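Local coordinates for TrwG protein (Bartonella grahamii, PDB 4NHF) that probably serves, as a VirB8-family membrane protein represented here by its soluble domain, as a structural component of a type IV secretion system, at residues F122-L127 against P136-I141; R46-Q51 against L163-T168. All blocks are in the same frame, centred on the assembly; numbering follows the deposited sequence.

Contact 1: F122-L127 against P136-I141; sequences FTTQQL and PKQHQI
F122 and Q140 face each other as an antiparallel hydrogen-bonded pair: F122 N donates to Q140 O over 3.0 Å, and Q140 N returns a bond to F122 O. Beside these bonds the Q140 side chain lies over one face of the F122 ring. Its CB makes a CH-pi contact 3.6 Å from the centroid of the F122 ring, displaced toward the rim at CZ, while CG continues past CE2. With chi1 at 67°, F122 CG sits between its own N and carbonyl carbon, which swings the ring across to the neighbouring strand. T124 and Q138 form the next hydrogen-bonded pair: T124 N meets Q138 O in the carbonyl plane, and Q138 N reaches T124 O at 2.9 Å in an almost straight bond (N-H...O 175°). On the same face as F122, T124 OG1 rests 3.6 Å from Q138 CB. The non-hydrogen-bonded pair between them, T123 and H139, puts its side chains on the other face, lying alongside each other, with T123 CG2 3.5 Å from H139 CD2. These pairs join strands 117-127 and 138-148, a beta hairpin in the middle of the antiparallel sheet of the VirB8 domain. Toward the loop, two waters bridge the segments, and Q126 still pairs with T134 through the backbone. One water donates to Q125 OE1 at 2.6 Å and weakly accepts from K137 N; a second bridges Q126 N and P136 O. Q125 NE2 bonds Q126 O at 3.0 Å and also G135 O, so the amide is held from both strand and loop. Further out, Q140 NE2 bonds S172 OG on strand 165-174, and strand 102-112 flanks the hairpin with backbone bonds between K106 and T123 and between T104 and Q125.

Contact 2: R46-Q51 against L163-T168; sequences RYWLNQ and LGFQIT
W48 projects from helix 42-57 toward F165 at the start of strand 165-174; its CB and CG meet F165, and NE1 meets L163. CB sits squarely over the centre of the F165 ring, 3.5 Å from the centroid, a CH-pi contact that brings all six ring carbons close to one methylene. F165 CG, anti to its backbone N (chi1 -178°), places the ring beneath this CB. At CG the indole begins to leave the phenyl ring: W48 CG is 4.1 Å from F165 CG, and the five-membered ring lies at 27° to the phenyl plane but slid so far that the two barely overlap. The two side chains run past each other in opposite directions. At the far side of the pyrrole, NE1 comes 3.8 Å from CD1 of L163. F165 CB and Y47 CD2 lie over opposite faces of the indole, which also meets L74, P162 and Y47 of the second subunit, so W48 lies between the domain interior and the dimer contact.

L49, one residue on, reaches the F165 ring at its edge, its CD2 in the ring plane and 3.9 Å from CZ. The same methyl touches I167 CD1 at 4.2 Å, while Y148 meets F165 edge-to-face. L112 of strand 102-112 and I144 and Y146 of strand 138-148 lie against L49. The contact is almost wholly apolar, a helix crossing the last strand at 60° and packing on one face of the curved antiparallel sheet, the alpha+beta arrangement of NTF2-like VirB8 domains.

Overall arrangement
Contact 2 is buried and contact 1 lies largely at the surface; they sit on opposite sides of the chain's centre, with centres about 21 Å apart and nearest atoms about 8 Å apart. Both reach the same sheet, where strand 138-148 of contact 1 adjoins strand 165-174 of contact 2. Contact 1 pairs neighbouring strands of a hairpin through backbone bonds, polar side chains, water and one buried aromatic ring. Contact 2 seats a helix against the sheet through aromatic and aliphatic groups, bringing together segments more than a hundred residues apart. Along the chain, contact 1 is nested within that long loop. The second subunit borders contact 2 but does not touch the segments of contact 1.

Contact 1: F122-L127 against P136-I141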
ATOM      1  N   PHE A 122     -10.568  -0.216 -14.698  1.00 18.67           N
ATOM      2  CA  PHE A 122     -10.729  -0.938 -13.448  1.00 18.20           C
ATOM      3  C   PHE A 122     -12.186  -1.261 -13.155  1.00 18.91           C
ATOM      4  O   PHE A 122     -13.079  -0.694 -13.789  1.00 19.16           O
ATOM      5  CB  PHE A 122     -10.075  -0.162 -12.302  1.00 17.05           C
ATOM      6  CG  PHE A 122     -10.737   1.143 -11.966  1.00 16.92           C
ATOM      7  CD1 PHE A 122     -10.442   2.274 -12.669  1.00 16.71           C
ATOM      8  CD2 PHE A 122     -11.661   1.217 -10.935  1.00 16.86           C
ATOM      9  CE1 PHE A 122     -11.018   3.470 -12.360  1.00 16.99           C
ATOM     10  CE2 PHE A 122     -12.254   2.418 -10.616  1.00 16.84           C
ATOM     11  CZ  PHE A 122     -11.941   3.551 -11.310  1.00 16.91           C
ATOM     12  N   THR A 123     -12.421  -2.223 -12.272  1.00 19.62           N
ATOM     13  CA  THR A 123     -13.794  -2.456 -11.726  1.00 21.36           C
ATOM     14  C   THR A 123     -13.849  -2.222 -10.238  1.00 20.79           C
ATOM     15  O   THR A 123     -12.846  -2.421  -9.498  1.00 20.49           O
ATOM     16  CB  THR A 123     -14.283  -3.905 -11.867  1.00 22.90           C
ATOM     17  OG1 THR A 123     -13.340  -4.744 -11.208  1.00 25.25           O
ATOM     18  CG2 THR A 123     -14.378  -4.299 -13.245  1.00 23.67           C
ATOM     19  N   THR A 124     -15.025  -1.816  -9.791  1.00 21.34           N
ATOM     20  CA  THR A 124     -15.318  -1.735  -8.391  1.00 21.60           C
ATOM     21  C   THR A 124     -16.547  -2.586  -8.061  1.00 23.13           C
ATOM     22  O   THR A 124     -17.419  -2.798  -8.915  1.00 23.11           O
ATOM     23  CB  THR A 124     -15.557  -0.294  -7.916  1.00 21.46           C
ATOM     24  OG1 THR A 124     -16.644   0.286  -8.611  1.00 22.47           O
ATOM     25  CG2 THR A 124     -14.348   0.532  -8.116  1.00 20.79           C
ATOM     26  N   GLN A 125     -16.586  -3.092  -6.835  1.00 23.15           N
ATOM     27  CA  GLN A 125     -17.697  -3.910  -6.390  1.00 24.80           C
ATOM     28  C   GLN A 125     -18.002  -3.551  -4.984  1.00 24.89           C
ATOM     29  O   GLN A 125     -17.110  -3.640  -4.128  1.00 24.23           O
ATOM     30  CB  GLN A 125     -17.298  -5.359  -6.434  1.00 26.01           C
ATOM     31  CG  GLN A 125     -18.305  -6.313  -5.801  1.00 27.54           C
ATOM     32  CD  GLN A 125     -19.543  -6.419  -6.629  1.00 28.97           C
ATOM     33  OE1 GLN A 125     -19.512  -7.038  -7.684  1.00 30.52           O
ATOM     34  NE2 GLN A 125     -20.645  -5.811  -6.179  1.00 29.35           N
ATOM     35  N   GLN A 126     -19.254  -3.191  -4.719  1.00 25.67           N
ATOM     36  CA  GLN A 126     -19.668  -2.857  -3.361  1.00 26.06           C
ATOM     37  C   GLN A 126     -20.059  -4.145  -2.656  1.00 26.51           C
ATOM     38  O   GLN A 126     -20.701  -5.022  -3.261  1.00 27.06           O
ATOM     39  CB  GLN A 126     -20.841  -1.865  -3.326  1.00 27.33           C
ATOM     40  CG  GLN A 126     -21.122  -1.366  -1.907  1.00 28.82           C
ATOM     41  CD  GLN A 126     -21.810  -0.006  -1.846  1.00 31.00           C
ATOM     42  OE1 GLN A 126     -21.373   0.927  -2.481  1.00 34.03           O
ATOM     43  NE2 GLN A 126     -22.878   0.114  -1.043  1.00 33.82           N
ATOM     44  N   LEU A 127     -19.657  -4.265  -1.399  1.00 25.62           N
ATOM     45  CA  LEU A 127     -20.057  -5.416  -0.559  1.00 27.06           C
ATOM     46  C   LEU A 127     -20.744  -4.952   0.709  1.00 26.93           C
ATOM     47  O   LEU A 127     -20.423  -3.885   1.216  1.00 25.84           O
ATOM     48  CB  LEU A 127     -18.817  -6.220  -0.155  1.00 26.91           C
ATOM     49  CG  LEU A 127     -17.867  -6.670  -1.258  1.00 26.33           C
ATOM     50  CD1 LEU A 127     -16.577  -7.188  -0.627  1.00 26.37           C
ATOM     51  CD2 LEU A 127     -18.503  -7.725  -2.115  1.00 27.17           C
ATOM     52  N   PRO A 136     -24.227  -4.720  -9.217  1.00 41.82           N
ATOM     53  CA  PRO A 136     -23.302  -5.279 -10.189  1.00 41.86           C
ATOM     54  C   PRO A 136     -21.881  -4.671 -10.037  1.00 38.28           C
ATOM     55  O   PRO A 136     -21.709  -3.619  -9.421  1.00 36.38           O
ATOM     56  CB  PRO A 136     -23.961  -4.890 -11.531  1.00 43.60           C
ATOM     57  CG  PRO A 136     -24.626  -3.579 -11.236  1.00 43.39           C
ATOM     58  CD  PRO A 136     -25.164  -3.748  -9.830  1.00 43.45           C
ATOM     59  N   LYS A 137     -20.890  -5.382 -10.552  1.00 37.65           N
ATOM     60  CA  LYS A 137     -19.577  -4.809 -10.823  1.00 37.88           C
ATOM     61  C   LYS A 137     -19.748  -3.555 -11.639  1.00 35.62           C
ATOM     62  O   LYS A 137     -20.563  -3.522 -12.555  1.00 35.30           O
ATOM     63  CB  LYS A 137     -18.727  -5.768 -11.634  1.00 40.01           C
ATOM     64  CG  LYS A 137     -17.565  -6.342 -10.853  1.00 43.15           C
ATOM     65  CD  LYS A 137     -16.720  -7.234 -11.730  1.00 45.69           C
ATOM     66  CE  LYS A 137     -17.400  -8.570 -11.973  1.00 49.50           C
ATOM     67  NZ  LYS A 137     -17.022  -9.139 -13.303  1.00 52.22           N
ATOM     68  N   GLN A 138     -18.996  -2.522 -11.298  1.00 32.44           N
ATOM     69  CA  GLN A 138     -18.960  -1.324 -12.128  1.00 32.19           C
ATOM     70  C   GLN A 138     -17.649  -1.261 -12.858  1.00 29.36           C
ATOM     71  O   GLN A 138     -16.598  -1.296 -12.221  1.00 28.13           O
ATOM     72  CB  GLN A 138     -19.065  -0.104 -11.272  1.00 34.19           C
ATOM     73  CG  GLN A 138     -20.132  -0.271 -10.234  1.00 37.65           C
ATOM     74  CD  GLN A 138     -21.091   0.852 -10.288  1.00 41.14           C
ATOM     75  OE1 GLN A 138     -21.853   0.977 -11.254  1.00 44.36           O
ATOM     76  NE2 GLN A 138     -21.054   1.702  -9.274  1.00 43.59           N
ATOM     77  N   HIS A 139     -17.738  -1.120 -14.170  1.00 27.43           N
ATOM     78  CA  HIS A 139     -16.612  -0.934 -15.053  1.00 26.36           C
ATOM     79  C   HIS A 139     -16.399   0.525 -15.247  1.00 24.13           C
ATOM     80  O   HIS A 139     -17.282   1.261 -15.690  1.00 23.82           O
ATOM     81  CB  HIS A 139     -16.860  -1.621 -16.390  1.00 28.36           C
ATOM     82  CG  HIS A 139     -17.192  -3.058 -16.235  1.00 30.45           C
ATOM     83  ND1 HIS A 139     -18.490  -3.508 -16.134  1.00 33.74           N
ATOM     84  CD2 HIS A 139     -16.404  -4.138 -16.069  1.00 31.83           C
ATOM     85  CE1 HIS A 139     -18.489  -4.815 -15.969  1.00 34.03           C
ATOM     86  NE2 HIS A 139     -17.236  -5.219 -15.908  1.00 33.97           N
ATOM     87  N   GLN A 140     -15.197   0.919 -14.895  1.00 22.58           N
ATOM     88  CA  GLN A 140     -14.800   2.293 -14.835  1.00 22.43           C
ATOM     89  C   GLN A 140     -13.538   2.473 -15.627  1.00 20.43           C
ATOM     90  O   GLN A 140     -12.733   1.537 -15.821  1.00 19.46           O
ATOM     91  CB  GLN A 140     -14.486   2.712 -13.384  1.00 23.37           C
ATOM     92  CG  GLN A 140     -15.616   2.739 -12.396  1.00 25.68           C
ATOM     93  CD  GLN A 140     -16.741   3.613 -12.844  1.00 29.45           C
ATOM     94  OE1 GLN A 140     -17.845   3.102 -13.080  1.00 33.97           O
ATOM     95  NE2 GLN A 140     -16.494   4.937 -12.985  1.00 29.75           N
ATOM     96  N   ILE A 141     -13.342   3.713 -16.025  1.00 19.77           N
ATOM     97  CA  ILE A 141     -12.102   4.166 -16.689  1.00 19.22           C
ATOM     98  C   ILE A 141     -11.651   5.412 -15.994  1.00 18.11           C
ATOM     99  O   ILE A 141     -12.420   6.360 -15.931  1.00 18.01           O
ATOM    100  CB  ILE A 141     -12.308   4.615 -18.128  1.00 20.63           C
ATOM    101  CG1 ILE A 141     -13.030   3.581 -18.945  1.00 22.55           C
ATOM    102  CG2 ILE A 141     -10.963   4.951 -18.824  1.00 20.63           C
ATOM    103  CD1 ILE A 141     -12.219   2.336 -19.089  1.00 23.19           C
TER
HETATM  104  O   HOH W   1     -21.481  -8.209  -8.981  1.00 45.97           O
HETATM  105  O   HOH W   2     -20.996  -2.610  -7.024  1.00 30.24           O

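Contact 2: R46-Q51 against L163-T168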
ATOM      1  N   ARG A  46       3.538   2.814 -13.946  1.00 17.79           N
ATOM      2  CA  ARG A  46       2.518   1.847 -13.691  1.00 17.86           C
ATOM      3  C   ARG A  46       2.415   1.526 -12.214  1.00 16.67           C
ATOM      4  O   ARG A  46       1.297   1.413 -11.681  1.00 16.08           O
ATOM      5  CB  ARG A  46       2.753   0.567 -14.518  1.00 19.99           C
ATOM      6  CG  ARG A  46       2.352   0.696 -15.984  1.00 22.08           C
ATOM      7  CD  ARG A  46       2.362  -0.641 -16.756  1.00 25.16           C
ATOM      8  NE  ARG A  46       1.508  -0.405 -17.944  1.00 29.34           N
ATOM      9  CZ  ARG A  46       1.965   0.066 -19.107  1.00 31.53           C
ATOM     10  NH1 ARG A  46       1.135   0.273 -20.127  1.00 33.18           N
ATOM     11  NH2 ARG A  46       3.292   0.275 -19.279  1.00 34.06           N
ATOM     12  N   TYR A  47       3.559   1.346 -11.540  1.00 15.66           N
ATOM     13  CA  TYR A  47       3.549   1.198 -10.091  1.00 14.74           C
ATOM     14  C   TYR A  47       2.707   2.257  -9.374  1.00 14.32           C
ATOM     15  O   TYR A  47       1.750   1.942  -8.613  1.00 13.70           O
ATOM     16  CB  TYR A  47       4.978   1.159  -9.496  1.00 14.84           C
ATOM     17  CG  TYR A  47       4.931   1.058  -8.005  1.00 14.37           C
ATOM     18  CD1 TYR A  47       4.644  -0.163  -7.370  1.00 14.45           C
ATOM     19  CD2 TYR A  47       5.139   2.166  -7.224  1.00 14.05           C
ATOM     20  CE1 TYR A  47       4.555  -0.239  -5.996  1.00 14.39           C
ATOM     21  CE2 TYR A  47       5.043   2.093  -5.844  1.00 14.15           C
ATOM     22  CZ  TYR A  47       4.766   0.886  -5.237  1.00 14.16           C
ATOM     23  OH  TYR A  47       4.694   0.819  -3.889  1.00 14.29           O
ATOM     24  N   TRP A  48       3.050   3.511  -9.608  1.00 14.63           N
ATOM     25  CA  TRP A  48       2.432   4.628  -8.904  1.00 14.58           C
ATOM     26  C   TRP A  48       0.986   4.874  -9.336  1.00 14.29           C
ATOM     27  O   TRP A  48       0.113   5.179  -8.505  1.00 14.58           O
ATOM     28  CB  TRP A  48       3.308   5.886  -9.042  1.00 15.03           C
ATOM     29  CG  TRP A  48       4.514   5.782  -8.230  1.00 15.74           C
ATOM     30  CD1 TRP A  48       5.798   5.587  -8.675  1.00 16.77           C
ATOM     31  CD2 TRP A  48       4.587   5.826  -6.819  1.00 15.92           C
ATOM     32  NE1 TRP A  48       6.658   5.480  -7.610  1.00 17.04           N
ATOM     33  CE2 TRP A  48       5.932   5.635  -6.461  1.00 16.48           C
ATOM     34  CE3 TRP A  48       3.640   5.963  -5.813  1.00 15.77           C
ATOM     35  CZ2 TRP A  48       6.350   5.603  -5.134  1.00 16.78           C
ATOM     36  CZ3 TRP A  48       4.063   5.975  -4.498  1.00 15.93           C
ATOM     37  CH2 TRP A  48       5.404   5.795  -4.175  1.00 16.62           C
ATOM     38  N   LEU A  49       0.691   4.704 -10.627  1.00 14.39           N
ATOM     39  CA  LEU A  49      -0.686   4.882 -11.084  1.00 14.07           C
ATOM     40  C   LEU A  49      -1.594   3.818 -10.481  1.00 13.70           C
ATOM     41  O   LEU A  49      -2.727   4.121 -10.110  1.00 13.05           O
ATOM     42  CB  LEU A  49      -0.795   4.845 -12.600  1.00 14.55           C
ATOM     43  CG  LEU A  49      -0.195   6.099 -13.273  1.00 14.94           C
ATOM     44  CD1 LEU A  49       0.120   5.742 -14.682  1.00 15.99           C
ATOM     45  CD2 LEU A  49      -1.106   7.320 -13.201  1.00 14.91           C
ATOM     46  N   ASN A  50      -1.123   2.565 -10.477  1.00 13.92           N
ATOM     47  CA  ASN A  50      -1.825   1.507  -9.825  1.00 14.14           C
ATOM     48  C   ASN A  50      -2.028   1.786  -8.346  1.00 13.71           C
ATOM     49  O   ASN A  50      -3.168   1.573  -7.840  1.00 13.70           O
ATOM     50  CB  ASN A  50      -1.060   0.197 -10.036  1.00 15.05           C
ATOM     51  CG  ASN A  50      -1.781  -1.016  -9.477  1.00 15.43           C
ATOM     52  OD1 ASN A  50      -2.904  -1.334  -9.868  1.00 16.01           O
ATOM     53  ND2 ASN A  50      -1.109  -1.735  -8.608  1.00 15.51           N
ATOM     54  N   GLN A  51      -0.970   2.181  -7.615  1.00 13.53           N
ATOM     55  CA  GLN A  51      -1.179   2.471  -6.182  1.00 13.89           C
ATOM     56  C   GLN A  51      -2.240   3.597  -5.985  1.00 13.03           C
ATOM     57  O   GLN A  51      -3.058   3.561  -5.069  1.00 12.75           O
ATOM     58  CB  GLN A  51       0.103   2.800  -5.443  1.00 14.52           C
ATOM     59  CG  GLN A  51       1.021   1.580  -5.199  1.00 15.54           C
ATOM     60  CD  GLN A  51       0.354   0.464  -4.443  1.00 16.52           C
ATOM     61  OE1 GLN A  51      -0.227   0.695  -3.389  1.00 17.82           O
ATOM     62  NE2 GLN A  51       0.344  -0.718  -5.002  1.00 17.48           N
ATOM     63  N   LEU A 163       9.478   9.982  -4.644  1.00 16.57           N
ATOM     64  CA  LEU A 163       9.753  10.716  -5.887  1.00 16.93           C
ATOM     65  C   LEU A 163       8.934  12.000  -6.138  1.00 16.98           C
ATOM     66  O   LEU A 163       9.136  12.671  -7.168  1.00 17.37           O
ATOM     67  CB  LEU A 163       9.508   9.755  -7.062  1.00 16.64           C
ATOM     68  CG  LEU A 163      10.203   8.378  -6.980  1.00 16.67           C
ATOM     69  CD1 LEU A 163       9.870   7.513  -8.195  1.00 16.69           C
ATOM     70  CD2 LEU A 163      11.719   8.536  -6.844  1.00 17.65           C
ATOM     71  N   GLY A 164       8.011  12.317  -5.235  1.00 16.75           N
ATOM     72  CA  GLY A 164       6.979  13.344  -5.425  1.00 16.85           C
ATOM     73  C   GLY A 164       6.058  13.103  -6.626  1.00 16.44           C
ATOM     74  O   GLY A 164       5.786  14.017  -7.421  1.00 16.87           O
ATOM     75  N   PHE A 165       5.610  11.865  -6.769  1.00 15.69           N
ATOM     76  CA  PHE A 165       4.544  11.542  -7.705  1.00 15.43           C
ATOM     77  C   PHE A 165       3.370  12.460  -7.408  1.00 15.58           C
ATOM     78  O   PHE A 165       2.993  12.635  -6.204  1.00 15.49           O
ATOM     79  CB  PHE A 165       4.130  10.088  -7.536  1.00 14.64           C
ATOM     80  CG  PHE A 165       3.064   9.626  -8.500  1.00 14.44           C
ATOM     81  CD1 PHE A 165       3.337   9.484  -9.858  1.00 14.77           C
ATOM     82  CD2 PHE A 165       1.783   9.315  -8.048  1.00 13.99           C
ATOM     83  CE1 PHE A 165       2.379   9.015 -10.740  1.00 14.54           C
ATOM     84  CE2 PHE A 165       0.816   8.836  -8.939  1.00 13.75           C
ATOM     85  CZ  PHE A 165       1.119   8.690 -10.272  1.00 13.97           C
ATOM     86  N   GLN A 166       2.756  12.993  -8.474  1.00 15.89           N
ATOM     87  CA  GLN A 166       1.615  13.871  -8.357  1.00 16.66           C
ATOM     88  C   GLN A 166       0.622  13.654  -9.491  1.00 16.39           C
ATOM     89  O   GLN A 166       0.945  13.769 -10.650  1.00 16.58           O
ATOM     90  CB  GLN A 166       1.978  15.336  -8.348  1.00 18.59           C
ATOM     91  CG  GLN A 166       2.856  15.758  -7.203  1.00 20.19           C
ATOM     92  CD  GLN A 166       2.052  16.034  -5.948  1.00 21.21           C
ATOM     93  OE1 GLN A 166       1.674  17.198  -5.694  1.00 23.28           O
ATOM     94  NE2 GLN A 166       1.797  14.985  -5.148  1.00 20.04           N
ATOM     95  N   ILE A 167      -0.592  13.322  -9.120  1.00 15.83           N
ATOM     96  CA  ILE A 167      -1.709  13.257 -10.057  1.00 15.87           C
ATOM     97  C   ILE A 167      -2.149  14.709 -10.265  1.00 16.87           C
ATOM     98  O   ILE A 167      -2.547  15.369  -9.301  1.00 17.30           O
ATOM     99  CB  ILE A 167      -2.844  12.435  -9.439  1.00 15.15           C
ATOM    100  CG1 ILE A 167      -2.366  11.012  -9.130  1.00 14.41           C
ATOM    101  CG2 ILE A 167      -4.096  12.437 -10.327  1.00 15.45           C
ATOM    102  CD1 ILE A 167      -2.199  10.149 -10.350  1.00 14.38           C
ATOM    103  N   THR A 168      -2.075  15.204 -11.486  1.00 17.34           N
ATOM    104  CA  THR A 168      -2.490  16.581 -11.780  1.00 18.72           C
ATOM    105  C   THR A 168      -3.889  16.722 -12.336  1.00 19.26           C
ATOM    106  O   THR A 168      -4.421  17.824 -12.375  1.00 19.77           O
ATOM    107  CB  THR A 168      -1.493  17.211 -12.765  1.00 19.48           C
ATOM    108  OG1 THR A 168      -1.364  16.333 -13.901  1.00 19.30           O
ATOM    109  CG2 THR A 168      -0.162  17.312 -12.056  1.00 19.36           C
TER